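Local atomic coordinates of major allergen Alt a 1 (Alternaria alternata, PDB entry 3V0R), a protein that may bind plant thaumatin-like proteins and inhibit their beta-glucanase activity, and forms a disulfide-linked beta-barrel homodimer. Residues Y30-I38 with F48-L57. Sequence-based numbering, arbitrary orientation.
Sequences YYNSLGFNI and FTCSAQADKL. With 0FU (2,5,6-triaminopyrimidin-4-ol), chain M; SO4 (sulfate ion), chain D.
Cys50 lies against the far end of the Phe36 ring, its SG 3.4 Å from Phe36 CZ and oblique to the ring plane, a sulfur-aromatic contact. Phe36 reaches it because CG stands between the backbone N and the carbonyl carbon (chi1 51°), which swings the ring toward strand 48-53. Next along the same face, Ile38 and Phe48 run side by side in one direction, with Ile38 CD1 3.7 Å from Phe48 CZ and CB off-centre over the ring. This face, continued by Leu34 and Ala52, turns into the barrel, where Phe73 meets Phe36 edge-to-face and Cys65 completes the disulfide of Cys50.

The other face is polar. Thr49 OG1 donates to Asn37 OD1 (3.1 Å), tilted 25° from the carbonyl plane. Gly35, with CA 3.4 Å from N1 of the triaminopyrimidinol, lets the ligand sit close to the backbone, beside Ser33 and Ser51.

Reciprocal N-H...O=C bonds join Leu34 to Ala52, Phe36 to Cys50 and Ile38 to Phe48 across the antiparallel hairpin. Beyond it, Leu57 N bonds to Tyr31 O (2.9 Å), and Leu57 CD1 packs on Leu34 CB (3.8 Å). Lys56 crosses Tyr30 at about a right angle, laying CG over one ring face, 4.0 Å from the centroid, while its backbone N and that of Asp55 bind a sulfate that probably comes from the crystallisation liquor. The hairpin thus separates its chemistry by face: apolar, disulfide-tied packing inward, and a polar ligand-binding surface on the reverse.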
loop_
_atom_site.group_PDB
_atom_site.type_symbol
_atom_site.label_atom_id
_atom_site.label_comp_id
_atom_site.label_asym_id
_atom_site.label_seq_id
_atom_site.Cartn_x
_atom_site.Cartn_y
_atom_site.Cartn_z
ATOM N N TYR A 30 6.979 24.348 -3.197
ATOM C CA TYR A 30 7.046 22.950 -3.694
ATOM C C TYR A 30 5.927 22.109 -3.094
ATOM O O TYR A 30 5.379 22.446 -2.004
ATOM C CB TYR A 30 8.399 22.320 -3.340
ATOM C CG TYR A 30 8.673 22.354 -1.863
ATOM C CD1 TYR A 30 9.411 23.391 -1.292
ATOM C CD2 TYR A 30 8.164 21.371 -1.024
ATOM C CE1 TYR A 30 9.635 23.436 0.090
ATOM C CE2 TYR A 30 8.396 21.395 0.348
ATOM C CZ TYR A 30 9.137 22.426 0.888
ATOM O OH TYR A 30 9.305 22.442 2.237
ATOM N N TYR A 31 5.547 21.051 -3.830
ATOM C CA TYR A 31 4.632 20.038 -3.333
ATOM C C TYR A 31 5.406 19.031 -2.448
ATOM O O TYR A 31 6.551 18.712 -2.766
ATOM C CB TYR A 31 4.015 19.231 -4.496
ATOM C CG TYR A 31 3.011 20.046 -5.314
ATOM C CD1 TYR A 31 1.742 20.298 -4.824
ATOM C CD2 TYR A 31 3.329 20.523 -6.565
ATOM C CE1 TYR A 31 0.816 21.049 -5.547
ATOM C CE2 TYR A 31 2.384 21.217 -7.340
ATOM C CZ TYR A 31 1.138 21.490 -6.820
ATOM O OH TYR A 31 0.204 22.185 -7.566
ATOM N N ASN A 32 4.750 18.514 -1.403
ATOM C CA ASN A 32 5.271 17.350 -0.714
ATOM C C ASN A 32 4.393 16.140 -0.948
ATOM O O ASN A 32 4.745 15.037 -0.538
ATOM C CB ASN A 32 5.552 17.573 0.789
ATOM C CG ASN A 32 4.299 17.743 1.619
ATOM O OD1 ASN A 32 3.167 17.703 1.107
ATOM N ND2 ASN A 32 4.496 17.957 2.924
ATOM N N SER A 33 3.238 16.370 -1.575
ATOM C CA SER A 33 2.280 15.323 -1.857
ATOM C C SER A 33 1.528 15.717 -3.126
ATOM O O SER A 33 1.050 16.814 -3.206
ATOM C CB SER A 33 1.321 15.144 -0.669
ATOM O OG SER A 33 0.412 14.072 -0.922
ATOM N N LEU A 34 1.398 14.793 -4.080
ATOM C CA LEU A 34 0.707 15.047 -5.325
ATOM C C LEU A 34 0.045 13.768 -5.792
ATOM O O LEU A 34 0.648 12.688 -5.699
ATOM C CB LEU A 34 1.767 15.500 -6.362
ATOM C CG LEU A 34 1.567 16.436 -7.510
ATOM C CD1 LEU A 34 1.011 17.766 -7.144
ATOM C CD2 LEU A 34 2.965 16.695 -8.098
ATOM N N GLY A 35 -1.163 13.872 -6.314
ATOM C CA GLY A 35 -1.848 12.730 -6.845
ATOM C C GLY A 35 -3.061 13.024 -7.689
ATOM O O GLY A 35 -3.583 14.131 -7.686
ATOM N N PHE A 36 -3.537 11.986 -8.386
ATOM C CA PHE A 36 -4.691 12.121 -9.264
ATOM C C PHE A 36 -5.163 10.747 -9.672
ATOM O O PHE A 36 -4.462 9.776 -9.468
ATOM C CB PHE A 36 -4.350 12.974 -10.516
ATOM C CG PHE A 36 -3.128 12.523 -11.209
ATOM C CD1 PHE A 36 -1.878 13.060 -10.867
ATOM C CD2 PHE A 36 -3.193 11.542 -12.217
ATOM C CE1 PHE A 36 -0.731 12.602 -11.483
ATOM C CE2 PHE A 36 -2.022 11.085 -12.836
ATOM C CZ PHE A 36 -0.805 11.617 -12.467
ATOM N N ASN A 37 -6.392 10.645 -10.122
ATOM C CA ASN A 37 -6.988 9.371 -10.544
ATOM C C ASN A 37 -6.889 9.278 -12.050
ATOM O O ASN A 37 -7.035 10.323 -12.766
ATOM C CB ASN A 37 -8.465 9.306 -10.144
ATOM C CG ASN A 37 -8.674 9.148 -8.629
ATOM O OD1 ASN A 37 -7.743 8.715 -7.886
ATOM N ND2 ASN A 37 -9.924 9.433 -8.159
ATOM N N ILE A 38 -6.635 8.088 -12.553
ATOM C CA ILE A 38 -6.567 7.824 -14.008
ATOM C C ILE A 38 -7.553 6.721 -14.352
ATOM O O ILE A 38 -7.546 5.645 -13.689
ATOM C CB ILE A 38 -5.204 7.330 -14.398
ATOM C CG1 ILE A 38 -4.125 8.358 -14.042
ATOM C CG2 ILE A 38 -5.161 6.929 -15.892
ATOM C CD1 ILE A 38 -2.751 7.924 -14.521
ATOM N N PHE A 48 -7.112 3.806 -11.451
ATOM C CA PHE A 48 -6.200 3.755 -10.362
ATOM C C PHE A 48 -5.671 5.124 -9.985
ATOM O O PHE A 48 -5.914 6.117 -10.692
ATOM C CB PHE A 48 -5.046 2.864 -10.717
ATOM C CG PHE A 48 -4.188 3.366 -11.792
ATOM C CD1 PHE A 48 -2.916 3.889 -11.490
ATOM C CD2 PHE A 48 -4.585 3.342 -13.071
ATOM C CE1 PHE A 48 -2.097 4.359 -12.480
ATOM C CE2 PHE A 48 -3.789 3.826 -14.086
ATOM C CZ PHE A 48 -2.523 4.305 -13.796
ATOM N N THR A 49 -5.012 5.169 -8.829
ATOM C CA THR A 49 -4.388 6.401 -8.334
ATOM C C THR A 49 -2.932 6.458 -8.683
ATOM O O THR A 49 -2.167 5.460 -8.592
ATOM C CB THR A 49 -4.593 6.567 -6.834
ATOM O OG1 THR A 49 -5.990 6.541 -6.573
ATOM C CG2 THR A 49 -4.105 7.998 -6.402
ATOM N N CYS A 50 -2.523 7.601 -9.185
ATOM C CA CYS A 50 -1.165 7.857 -9.416
ATOM C C CYS A 50 -0.734 8.938 -8.405
ATOM O O CYS A 50 -1.338 10.000 -8.368
ATOM C CB CYS A 50 -1.057 8.308 -10.886
ATOM S SG CYS A 50 0.604 8.668 -11.389
ATOM N N SER A 51 0.274 8.654 -7.568
ATOM C CA SER A 51 0.686 9.640 -6.574
ATOM C C SER A 51 2.111 9.509 -6.180
ATOM O O SER A 51 2.745 8.461 -6.371
ATOM C CB SER A 51 -0.177 9.467 -5.334
ATOM O OG SER A 51 0.133 8.232 -4.710
ATOM N N ALA A 52 2.615 10.533 -5.538
ATOM C CA ALA A 52 3.938 10.501 -4.965
ATOM C C ALA A 52 4.013 11.438 -3.744
ATOM O O ALA A 52 3.308 12.476 -3.679
ATOM C CB ALA A 52 4.988 10.962 -6.008
ATOM N N GLN A 53 4.913 11.112 -2.839
ATOM C CA GLN A 53 5.235 11.921 -1.675
ATOM C C GLN A 53 6.727 11.978 -1.444
ATOM O O GLN A 53 7.423 11.029 -1.668
ATOM C CB GLN A 53 4.634 11.363 -0.397
ATOM C CG GLN A 53 3.120 11.406 -0.390
ATOM C CD GLN A 53 2.563 10.192 -1.091
ATOM O OE1 GLN A 53 3.335 9.212 -1.379
ATOM N NE2 GLN A 53 1.220 10.227 -1.384
ATOM N N ALA A 54 7.191 13.092 -0.964
ATOM C CA ALA A 54 8.578 13.193 -0.519
ATOM C C ALA A 54 8.660 14.446 0.295
ATOM O O ALA A 54 7.742 15.266 0.250
ATOM C CB ALA A 54 9.492 13.279 -1.712
ATOM N N ASP A 55 9.753 14.630 1.032
ATOM C CA ASP A 55 9.936 15.887 1.768
ATOM C C ASP A 55 9.840 17.035 0.782
ATOM O O ASP A 55 9.237 18.073 1.082
ATOM C CB ASP A 55 11.305 15.960 2.455
ATOM C CG ASP A 55 11.406 15.035 3.674
ATOM O OD1 ASP A 55 10.386 14.389 4.052
ATOM O OD2 ASP A 55 12.510 14.957 4.257
ATOM N N LYS A 56 10.411 16.841 -0.420
ATOM C CA LYS A 56 10.233 17.878 -1.446
ATOM C C LYS A 56 10.143 17.233 -2.814
ATOM O O LYS A 56 11.110 16.730 -3.319
ATOM C CB LYS A 56 11.378 18.869 -1.386
ATOM C CG LYS A 56 11.374 19.935 -2.469
ATOM C CD LYS A 56 12.357 21.044 -2.077
ATOM C CE LYS A 56 13.099 21.615 -3.277
ATOM N NZ LYS A 56 12.241 22.491 -4.134
ATOM N N LEU A 57 8.962 17.237 -3.411
ATOM C CA LEU A 57 8.840 16.672 -4.768
ATOM C C LEU A 57 9.485 17.625 -5.791
ATOM O O LEU A 57 9.429 18.833 -5.616
ATOM C CB LEU A 57 7.371 16.432 -5.117
ATOM C CG LEU A 57 6.653 15.362 -4.307
ATOM C CD1 LEU A 57 5.141 15.319 -4.576
ATOM C CD2 LEU A 57 7.248 13.973 -4.681
HETATM C C4 0FU M . -3.189 9.500 -3.069
HETATM N N3 0FU M . -2.404 10.547 -2.792
HETATM C C2 0FU M . -2.680 11.757 -3.324
HETATM N NAA 0FU M . -1.847 12.766 -2.997
HETATM N N1 0FU M . -3.761 11.959 -4.135
HETATM C C6 0FU M . -4.568 10.932 -4.441
HETATM N NAB 0FU M . -5.620 11.092 -5.255
HETATM C C5 0FU M . -4.280 9.677 -3.888
HETATM N NAC 0FU M . -5.011 8.589 -4.131
HETATM O O4 0FU M . -2.988 8.256 -2.565
HETATM S S SO4 D . 12.998 13.553 0.059
HETATM O O1 SO4 D . 13.338 12.656 -1.092
HETATM O O2 SO4 D . 12.578 14.883 -0.488
HETATM O O3 SO4 D . 12.011 12.740 0.888
HETATM O O4 SO4 D . 14.204 13.822 0.892
HETATM O O HOH W 1 7.084 20.448 -6.189
HETATM O O HOH W 2 7.662 18.284 3.349
#